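Local coordinates for protein angel homolog 2 (Homo sapiens, PDB 6RW0) that acts as a 2',3'-cyclic phosphatase of the CCR4 deadenylase family and probably binds the 3'-untranslated regions of mRNA, at residues P117-K129 / C139-V153. Residues are numbered along the deposited sequence; the frame is centred on the assembly and turned at random. Where two conformers were deposited one is given.
Sequences PSLESLGYHCEYK and CAICFKHSKFSLLSV
The antiparallel hairpin of strands 124-130 and 137-144 closes one margin of a mixed sheet in the DNase I-like fold, and Tyr-124 and Lys-144 form the non-hydrogen-bonded pair at the end away from the turn. Paired backbone bonds link His-125 with Phe-143, Glu-127 with Ile-141 and Lys-129 with Cys-139, and segments 124-129 and 139-144 run at 162° to each other, close to antiparallel. Beyond them, His-145 N donates to Gly-123 O (3.1 Å), almost in line with the carbonyl bond. Gly-123, at positive phi, closes helix 108-121 with a Schellman motif, so helix end and hairpin share this residue. The Lys-144 chain, bent at chi2 and chi4, lays its CE 3.8 Å from the Tyr-124 ring centroid, a CH-pi contact over the face, and NZ continues to a salt bridge with Asp-97. Tyr-124 OH bonds to Ala-98 O; replacing Tyr-124 by alanine would probably leave that carbonyl without its hydroxyl partner and the methylenes of Lys-144 without the ring face that supports them. On the side of the sheet turned to helix 108-121, Cys-126 SG meets Cys-142 SG at 3.5 Å, too far for a disulfide, and Leu-119 CD1 also touches Cys-142 SG. The other side bears His-125, whose CB sits over one face of the Phe-143 ring (4.0 Å to the centroid); the two rings are oblique, their planes at 48°. With CG trans to the backbone N (chi1 176°), the imidazole reaches along the strand, and its NE2 donates to Glu-127 OE2 (2.9 Å), which lies near the ring plane and is met on its anti side, out of the carboxylate plane. Leu-150 and Val-153 of strand 148-157, in the second sheet, pack against this pair: Leu-150 CD2 approaches both His-125 NE2 and Glu-127 OE2, while Val-153 CG2 lies 3.9 Å from Glu-127 CD.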
ATOM      1  N   PRO A 117     -14.351   4.521 -15.831  1.00 16.75           N
ATOM      2  CA  PRO A 117     -14.648   4.268 -17.228  1.00 16.71           C
ATOM      3  C   PRO A 117     -13.367   4.082 -18.053  1.00 19.04           C
ATOM      4  O   PRO A 117     -13.340   3.255 -18.880  1.00 18.54           O
ATOM      5  CB  PRO A 117     -15.438   5.503 -17.664  1.00 18.87           C
ATOM      6  CG  PRO A 117     -16.016   6.029 -16.401  1.00 21.46           C
ATOM      7  CD  PRO A 117     -14.929   5.782 -15.386  1.00 16.86           C
ATOM      8  N   SER A 118     -12.337   4.872 -17.786  1.00 17.98           N
ATOM      9  CA  SER A 118     -11.101   4.758 -18.549  1.00 18.86           C
ATOM     10  C   SER A 118     -10.427   3.416 -18.307  1.00 18.54           C
ATOM     11  O   SER A 118      -9.954   2.776 -19.250  1.00 21.41           O
ATOM     12  CB  SER A 118     -10.156   5.912 -18.206  1.00 20.24           C
ATOM     13  OG  SER A 118     -10.692   7.156 -18.632  1.00 21.77           O
ATOM     14  N   LEU A 119     -10.395   2.954 -17.057  1.00 18.04           N
ATOM     15  CA  LEU A 119      -9.773   1.666 -16.786  1.00 17.72           C
ATOM     16  C   LEU A 119     -10.595   0.516 -17.358  1.00 18.17           C
ATOM     17  O   LEU A 119     -10.022  -0.456 -17.863  1.00 19.07           O
ATOM     18  CB  LEU A 119      -9.554   1.492 -15.286  1.00 18.10           C
ATOM     19  CG  LEU A 119      -8.585   2.494 -14.657  1.00 16.93           C
ATOM     20  CD1 LEU A 119      -8.451   2.291 -13.151  1.00 18.35           C
ATOM     21  CD2 LEU A 119      -7.206   2.396 -15.317  1.00 21.62           C
ATOM     22  N   GLU A 120     -11.903   0.638 -17.240  1.00 17.33           N
ATOM     23  CA  GLU A 120     -12.748  -0.427 -17.863  0.64 18.36           C
ATOM     24  C   GLU A 120     -12.566  -0.559 -19.420  1.00 19.99           C
ATOM     25  O   GLU A 120     -12.389  -1.663 -20.121  1.00 24.48           O
ATOM     26  CB  GLU A 120     -14.226  -0.249 -17.506  0.64 20.85           C
ATOM     27  CG  GLU A 120     -14.523  -0.387 -16.016  0.64 22.82           C
ATOM     28  CD  GLU A 120     -14.896  -1.751 -15.448  0.64 28.50           C
ATOM     29  OE1 GLU A 120     -15.610  -2.493 -16.132  0.64 33.28           O
ATOM     30  OE2 GLU A 120     -14.504  -2.044 -14.299  0.64 23.37           O
ATOM     31  N   SER A 121     -12.272   0.613 -20.018  1.00 20.56           N
ATOM     32  CA  SER A 121     -12.022   0.606 -21.456  0.55 22.00           C
ATOM     33  C   SER A 121     -10.718  -0.106 -21.793  1.00 22.61           C
ATOM     34  O   SER A 121     -10.573  -0.631 -22.903  1.00 26.63           O
ATOM     35  CB  SER A 121     -12.027   2.031 -22.015  0.55 24.78           C
ATOM     36  OG  SER A 121     -10.850   2.739 -21.671  0.55 28.71           O
ATOM     37  N   LEU A 122      -9.766  -0.136 -20.859  1.00 21.80           N
ATOM     38  CA  LEU A 122      -8.490  -0.815 -21.038  1.00 20.19           C
ATOM     39  C   LEU A 122      -8.556  -2.301 -20.696  1.00 21.11           C
ATOM     40  O   LEU A 122      -7.537  -2.995 -20.808  1.00 23.40           O
ATOM     41  CB  LEU A 122      -7.410  -0.154 -20.173  1.00 21.87           C
ATOM     42  CG  LEU A 122      -7.031   1.295 -20.477  1.00 25.68           C
ATOM     43  CD1 LEU A 122      -6.012   1.833 -19.484  1.00 27.72           C
ATOM     44  CD2 LEU A 122      -6.505   1.398 -21.914  1.00 27.24           C
ATOM     45  N   GLY A 123      -9.703  -2.834 -20.286  1.00 21.11           N
ATOM     46  CA  GLY A 123      -9.857  -4.265 -20.011  1.00 21.81           C
ATOM     47  C   GLY A 123      -9.796  -4.600 -18.537  1.00 19.30           C
ATOM     48  O   GLY A 123      -9.672  -5.749 -18.242  1.00 19.17           O
ATOM     49  N   TYR A 124      -9.901  -3.619 -17.655  1.00 18.29           N
ATOM     50  CA  TYR A 124      -9.842  -3.891 -16.210  1.00 17.33           C
ATOM     51  C   TYR A 124     -11.236  -3.994 -15.605  1.00 17.36           C
ATOM     52  O   TYR A 124     -12.094  -3.261 -16.002  1.00 20.38           O
ATOM     53  CB  TYR A 124      -9.170  -2.755 -15.446  1.00 17.59           C
ATOM     54  CG  TYR A 124      -7.693  -2.634 -15.683  1.00 17.28           C
ATOM     55  CD1 TYR A 124      -6.799  -3.455 -15.040  1.00 15.92           C
ATOM     56  CD2 TYR A 124      -7.203  -1.714 -16.581  1.00 18.63           C
ATOM     57  CE1 TYR A 124      -5.448  -3.365 -15.276  1.00 15.99           C
ATOM     58  CE2 TYR A 124      -5.852  -1.609 -16.832  1.00 17.93           C
ATOM     59  CZ  TYR A 124      -4.972  -2.431 -16.169  1.00 17.34           C
ATOM     60  OH  TYR A 124      -3.645  -2.346 -16.406  1.00 19.22           O
ATOM     61  N   HIS A 125     -11.417  -4.916 -14.683  1.00 16.13           N
ATOM     62  CA  HIS A 125     -12.577  -4.927 -13.781  1.00 16.33           C
ATOM     63  C   HIS A 125     -12.110  -4.150 -12.544  1.00 16.40           C
ATOM     64  O   HIS A 125     -11.094  -4.497 -12.046  1.00 17.94           O
ATOM     65  CB  HIS A 125     -12.957  -6.335 -13.404  1.00 17.98           C
ATOM     66  CG  HIS A 125     -14.058  -6.292 -12.426  1.00 19.09           C
ATOM     67  ND1 HIS A 125     -15.302  -5.947 -12.794  1.00 24.09           N
ATOM     68  CD2 HIS A 125     -14.077  -6.377 -11.097  1.00 19.58           C
ATOM     69  CE1 HIS A 125     -16.063  -5.898 -11.752  1.00 26.35           C
ATOM     70  NE2 HIS A 125     -15.347  -6.196 -10.746  1.00 22.14           N
ATOM     71  N   CYS A 126     -12.868  -3.187 -12.054  1.00 15.22           N
ATOM     72  CA  CYS A 126     -12.455  -2.308 -10.965  1.00 15.71           C
ATOM     73  C   CYS A 126     -13.351  -2.473  -9.744  1.00 17.15           C
ATOM     74  O   CYS A 126     -14.579  -2.491  -9.864  1.00 16.37           O
ATOM     75  CB  CYS A 126     -12.544  -0.845 -11.409  1.00 17.50           C
ATOM     76  SG  CYS A 126     -11.508  -0.448 -12.830  1.00 18.80           S
ATOM     77  N   GLU A 127     -12.726  -2.545  -8.565  1.00 14.49           N
ATOM     78  CA  GLU A 127     -13.439  -2.570  -7.289  1.00 13.68           C
ATOM     79  C   GLU A 127     -12.899  -1.479  -6.378  1.00 14.01           C
ATOM     80  O   GLU A 127     -11.679  -1.341  -6.221  1.00 14.78           O
ATOM     81  CB  GLU A 127     -13.301  -3.935  -6.603  1.00 14.82           C
ATOM     82  CG  GLU A 127     -14.017  -5.077  -7.316  1.00 15.88           C
ATOM     83  CD  GLU A 127     -15.539  -5.009  -7.223  1.00 17.80           C
ATOM     84  OE1 GLU A 127     -16.082  -4.234  -6.395  1.00 19.80           O
ATOM     85  OE2 GLU A 127     -16.195  -5.749  -7.990  1.00 16.99           O
ATOM     86  N   TYR A 128     -13.798  -0.728  -5.748  1.00 14.23           N
ATOM     87  CA  TYR A 128     -13.438   0.447  -4.971  1.00 13.73           C
ATOM     88  C   TYR A 128     -13.893   0.311  -3.531  1.00 13.69           C
ATOM     89  O   TYR A 128     -14.930  -0.285  -3.237  1.00 14.09           O
ATOM     90  CB  TYR A 128     -14.149   1.662  -5.563  1.00 15.18           C
ATOM     91  CG  TYR A 128     -13.873   3.042  -5.009  1.00 14.59           C
ATOM     92  CD1 TYR A 128     -12.583   3.548  -4.918  1.00 16.29           C
ATOM     93  CD2 TYR A 128     -14.922   3.882  -4.672  1.00 16.78           C
ATOM     94  CE1 TYR A 128     -12.356   4.832  -4.466  1.00 15.76           C
ATOM     95  CE2 TYR A 128     -14.707   5.168  -4.223  1.00 15.69           C
ATOM     96  CZ  TYR A 128     -13.425   5.641  -4.119  1.00 15.40           C
ATOM     97  OH  TYR A 128     -13.235   6.933  -3.689  1.00 17.29           O
ATOM     98  N   LYS A 129     -13.122   0.916  -2.639  1.00 13.89           N
ATOM     99  CA  LYS A 129     -13.544   1.104  -1.257  1.00 13.97           C
ATOM    100  C   LYS A 129     -13.130   2.500  -0.818  1.00 13.92           C
ATOM    101  O   LYS A 129     -11.938   2.779  -0.651  1.00 13.63           O
ATOM    102  CB  LYS A 129     -12.949   0.042  -0.337  1.00 13.89           C
ATOM    103  CG  LYS A 129     -13.323   0.215   1.129  1.00 14.44           C
ATOM    104  CD  LYS A 129     -14.842   0.180   1.338  1.00 13.43           C
ATOM    105  CE  LYS A 129     -15.193   0.339   2.792  1.00 13.48           C
ATOM    106  NZ  LYS A 129     -16.657   0.452   3.001  1.00 13.31           N
ATOM    107  N   CYS A 139      -9.326   3.391  -1.817  1.00 13.29           N
ATOM    108  CA  CYS A 139      -8.493   2.403  -2.479  1.00 15.01           C
ATOM    109  C   CYS A 139      -9.273   1.712  -3.586  1.00 14.32           C
ATOM    110  O   CYS A 139     -10.476   1.439  -3.456  1.00 16.39           O
ATOM    111  CB  CYS A 139      -8.068   1.307  -1.501  1.00 16.94           C
ATOM    112  SG  CYS A 139      -6.941   1.802  -0.220  1.00 21.81           S
ATOM    113  N   ALA A 140      -8.579   1.366  -4.657  1.00 14.20           N
ATOM    114  CA  ALA A 140      -9.162   0.549  -5.705  1.00 13.50           C
ATOM    115  C   ALA A 140      -8.231  -0.617  -5.999  1.00 13.54           C
ATOM    116  O   ALA A 140      -7.009  -0.473  -5.938  1.00 15.75           O
ATOM    117  CB  ALA A 140      -9.430   1.346  -6.983  1.00 15.77           C
ATOM    118  N   ILE A 141      -8.813  -1.776  -6.283  1.00 14.31           N
ATOM    119  CA  ILE A 141      -8.076  -2.896  -6.860  1.00 13.57           C
ATOM    120  C   ILE A 141      -8.740  -3.232  -8.183  1.00 14.59           C
ATOM    121  O   ILE A 141      -9.952  -3.469  -8.232  1.00 15.07           O
ATOM    122  CB  ILE A 141      -8.024  -4.130  -5.943  1.00 14.89           C
ATOM    123  CG1 ILE A 141      -7.332  -3.817  -4.623  1.00 15.12           C
ATOM    124  CG2 ILE A 141      -7.258  -5.257  -6.647  1.00 15.01           C
ATOM    125  CD1 ILE A 141      -7.412  -4.949  -3.577  1.00 14.97           C
ATOM    126  N   CYS A 142      -7.950  -3.240  -9.247  1.00 13.61           N
ATOM    127  CA  CYS A 142      -8.431  -3.475 -10.595  1.00 14.75           C
ATOM    128  C   CYS A 142      -7.611  -4.605 -11.191  1.00 15.45           C
ATOM    129  O   CYS A 142      -6.434  -4.768 -10.867  1.00 17.94           O
ATOM    130  CB  CYS A 142      -8.252  -2.215 -11.444  1.00 16.75           C
ATOM    131  SG  CYS A 142      -8.817  -0.676 -10.651  1.00 19.22           S
ATOM    132  N   PHE A 143      -8.203  -5.408 -12.050  1.00 14.94           N
ATOM    133  CA  PHE A 143      -7.462  -6.545 -12.634  1.00 15.20           C
ATOM    134  C   PHE A 143      -7.968  -6.801 -14.053  1.00 17.52           C
ATOM    135  O   PHE A 143      -9.090  -6.505 -14.338  1.00 16.16           O
ATOM    136  CB  PHE A 143      -7.586  -7.776 -11.734  1.00 15.97           C
ATOM    137  CG  PHE A 143      -8.991  -8.288 -11.639  1.00 16.98           C
ATOM    138  CD1 PHE A 143      -9.822  -7.917 -10.607  1.00 16.44           C
ATOM    139  CD2 PHE A 143      -9.490  -9.079 -12.644  1.00 18.53           C
ATOM    140  CE1 PHE A 143     -11.118  -8.384 -10.566  1.00 19.16           C
ATOM    141  CE2 PHE A 143     -10.783  -9.541 -12.602  1.00 19.05           C
ATOM    142  CZ  PHE A 143     -11.583  -9.199 -11.560  1.00 18.50           C
ATOM    143  N   LYS A 144      -7.087  -7.264 -14.925  1.00 16.31           N
ATOM    144  CA  LYS A 144      -7.486  -7.537 -16.321  1.00 16.50           C
ATOM    145  C   LYS A 144      -8.460  -8.708 -16.291  1.00 18.21           C
ATOM    146  O   LYS A 144      -8.090  -9.735 -15.792  1.00 18.06           O
ATOM    147  CB  LYS A 144      -6.258  -7.871 -17.166  1.00 17.21           C
ATOM    148  CG  LYS A 144      -5.347  -6.690 -17.436  1.00 19.07           C
ATOM    149  CD  LYS A 144      -6.003  -5.600 -18.215  1.00 18.40           C
ATOM    150  CE  LYS A 144      -5.012  -4.648 -18.846  1.00 21.13           C
ATOM    151  NZ  LYS A 144      -4.262  -5.313 -19.928  1.00 24.29           N
ATOM    152  N   HIS A 145      -9.627  -8.597 -16.912  1.00 18.01           N
ATOM    153  CA  HIS A 145     -10.589  -9.731 -16.901  1.00 22.70           C
ATOM    154  C   HIS A 145     -10.091 -10.882 -17.783  1.00 23.73           C
ATOM    155  O   HIS A 145     -10.529 -11.961 -17.556  1.00 23.97           O
ATOM    156  CB  HIS A 145     -12.036  -9.280 -17.086  1.00 34.27           C
ATOM    157  CG  HIS A 145     -12.242  -8.257 -18.117  1.00 39.39           C
ATOM    158  ND1 HIS A 145     -12.046  -8.527 -19.437  1.00 46.84           N
ATOM    159  CD2 HIS A 145     -12.673  -6.990 -18.029  1.00 42.24           C
ATOM    160  CE1 HIS A 145     -12.320  -7.450 -20.133  1.00 49.07           C
ATOM    161  NE2 HIS A 145     -12.696  -6.497 -19.289  1.00 47.46           N
ATOM    162  N   SER A 146      -9.188 -10.642 -18.728  1.00 22.72           N
ATOM    163  CA  SER A 146      -8.520 -11.684 -19.533  1.00 24.81           C
ATOM    164  C   SER A 146      -7.608 -12.553 -18.658  1.00 23.24           C
ATOM    165  O   SER A 146      -7.326 -13.646 -19.071  1.00 25.66           O
ATOM    166  CB  SER A 146      -7.760 -11.074 -20.677  1.00 27.60           C
ATOM    167  OG  SER A 146      -6.590 -10.417 -20.243  1.00 29.47           O
ATOM    168  N   LYS A 147      -7.080 -12.045 -17.544  1.00 19.86           N
ATOM    169  CA  LYS A 147      -6.117 -12.780 -16.695  1.00 20.41           C
ATOM    170  C   LYS A 147      -6.750 -13.423 -15.460  1.00 20.09           C
ATOM    171  O   LYS A 147      -6.196 -14.377 -14.999  1.00 20.12           O
ATOM    172  CB  LYS A 147      -5.016 -11.830 -16.224  1.00 23.53           C
ATOM    173  CG  LYS A 147      -4.042 -11.382 -17.295  1.00 29.00           C
ATOM    174  CD  LYS A 147      -3.092 -12.460 -17.751  1.00 29.93           C
ATOM    175  CE  LYS A 147      -2.000 -12.800 -16.766  1.00 29.23           C
ATOM    176  NZ  LYS A 147      -0.988 -13.702 -17.369  1.00 29.13           N
ATOM    177  N   PHE A 148      -7.863 -12.919 -14.950  1.00 18.32           N
ATOM    178  CA  PHE A 148      -8.443 -13.476 -13.711  1.00 17.35           C
ATOM    179  C   PHE A 148      -9.964 -13.391 -13.676  1.00 17.79           C
ATOM    180  O   PHE A 148     -10.535 -12.549 -14.324  1.00 19.72           O
ATOM    181  CB  PHE A 148      -8.060 -12.650 -12.472  1.00 17.69           C
ATOM    182  CG  PHE A 148      -6.593 -12.428 -12.235  1.00 17.03           C
ATOM    183  CD1 PHE A 148      -5.862 -13.322 -11.498  1.00 18.47           C
ATOM    184  CD2 PHE A 148      -5.961 -11.308 -12.724  1.00 19.22           C
ATOM    185  CE1 PHE A 148      -4.524 -13.101 -11.274  1.00 20.26           C
ATOM    186  CE2 PHE A 148      -4.615 -11.102 -12.509  1.00 21.09           C
ATOM    187  CZ  PHE A 148      -3.900 -11.996 -11.776  1.00 19.55           C
ATOM    188  N   SER A 149     -10.565 -14.281 -12.898  1.00 18.40           N
ATOM    189  CA  SER A 149     -11.948 -14.154 -12.471  1.00 17.38           C
ATOM    190  C   SER A 149     -11.991 -13.747 -11.003  1.00 17.60           C
ATOM    191  O   SER A 149     -11.081 -14.045 -10.225  1.00 20.02           O
ATOM    192  CB  SER A 149     -12.714 -15.472 -12.609  1.00 18.48           C
ATOM    193  OG  SER A 149     -12.818 -15.880 -13.965  1.00 21.89           O
ATOM    194  N   LEU A 150     -13.071 -13.085 -10.619  1.00 18.29           N
ATOM    195  CA  LEU A 150     -13.227 -12.588  -9.262  1.00 17.58           C
ATOM    196  C   LEU A 150     -13.970 -13.616  -8.421  1.00 18.07           C
ATOM    197  O   LEU A 150     -15.094 -14.003  -8.756  1.00 22.24           O
ATOM    198  CB  LEU A 150     -14.022 -11.293  -9.322  1.00 18.05           C
ATOM    199  CG  LEU A 150     -14.297 -10.566  -8.015  1.00 18.19           C
ATOM    200  CD1 LEU A 150     -13.024 -10.253  -7.265  1.00 18.66           C
ATOM    201  CD2 LEU A 150     -15.078  -9.312  -8.372  1.00 22.41           C
ATOM    202  N   LEU A 151     -13.357 -14.029  -7.313  1.00 16.63           N
ATOM    203  CA  LEU A 151     -14.020 -14.943  -6.392  1.00 18.31           C
ATOM    204  C   LEU A 151     -14.716 -14.213  -5.246  1.00 18.56           C
ATOM    205  O   LEU A 151     -15.815 -14.609  -4.842  1.00 21.57           O
ATOM    206  CB  LEU A 151     -13.019 -15.951  -5.825  1.00 18.33           C
ATOM    207  CG  LEU A 151     -12.324 -16.815  -6.880  1.00 17.48           C
ATOM    208  CD1 LEU A 151     -11.381 -17.799  -6.214  1.00 21.17           C
ATOM    209  CD2 LEU A 151     -13.347 -17.546  -7.718  1.00 20.38           C
ATOM    210  N   SER A 152     -14.093 -13.174  -4.694  1.00 18.13           N
ATOM    211  CA  SER A 152     -14.723 -12.436  -3.610  1.00 16.55           C
ATOM    212  C   SER A 152     -14.114 -11.050  -3.475  1.00 15.40           C
ATOM    213  O   SER A 152     -12.954 -10.814  -3.830  1.00 16.10           O
ATOM    214  CB  SER A 152     -14.616 -13.181  -2.274  1.00 19.00           C
ATOM    215  OG  SER A 152     -13.273 -13.320  -1.868  1.00 20.97           O
ATOM    216  N   VAL A 153     -14.932 -10.145  -2.941  1.00 16.91           N
ATOM    217  CA  VAL A 153     -14.558  -8.766  -2.652  1.00 15.53           C
ATOM    218  C   VAL A 153     -14.760  -8.550  -1.163  1.00 15.37           C
ATOM    219  O   VAL A 153     -15.858  -8.779  -0.639  1.00 17.98           O
ATOM    220  CB  VAL A 153     -15.421  -7.783  -3.463  1.00 16.53           C
ATOM    221  CG1 VAL A 153     -14.974  -6.343  -3.179  1.00 17.59           C
ATOM    222  CG2 VAL A 153     -15.362  -8.115  -4.943  1.00 19.68           C
TER
HETATM  223  O   HOH W   1     -13.547  -3.826 -18.920  1.00 39.84           O
HETATM  224  O   HOH W   2      -8.792  -7.831 -19.957  1.00 21.21           O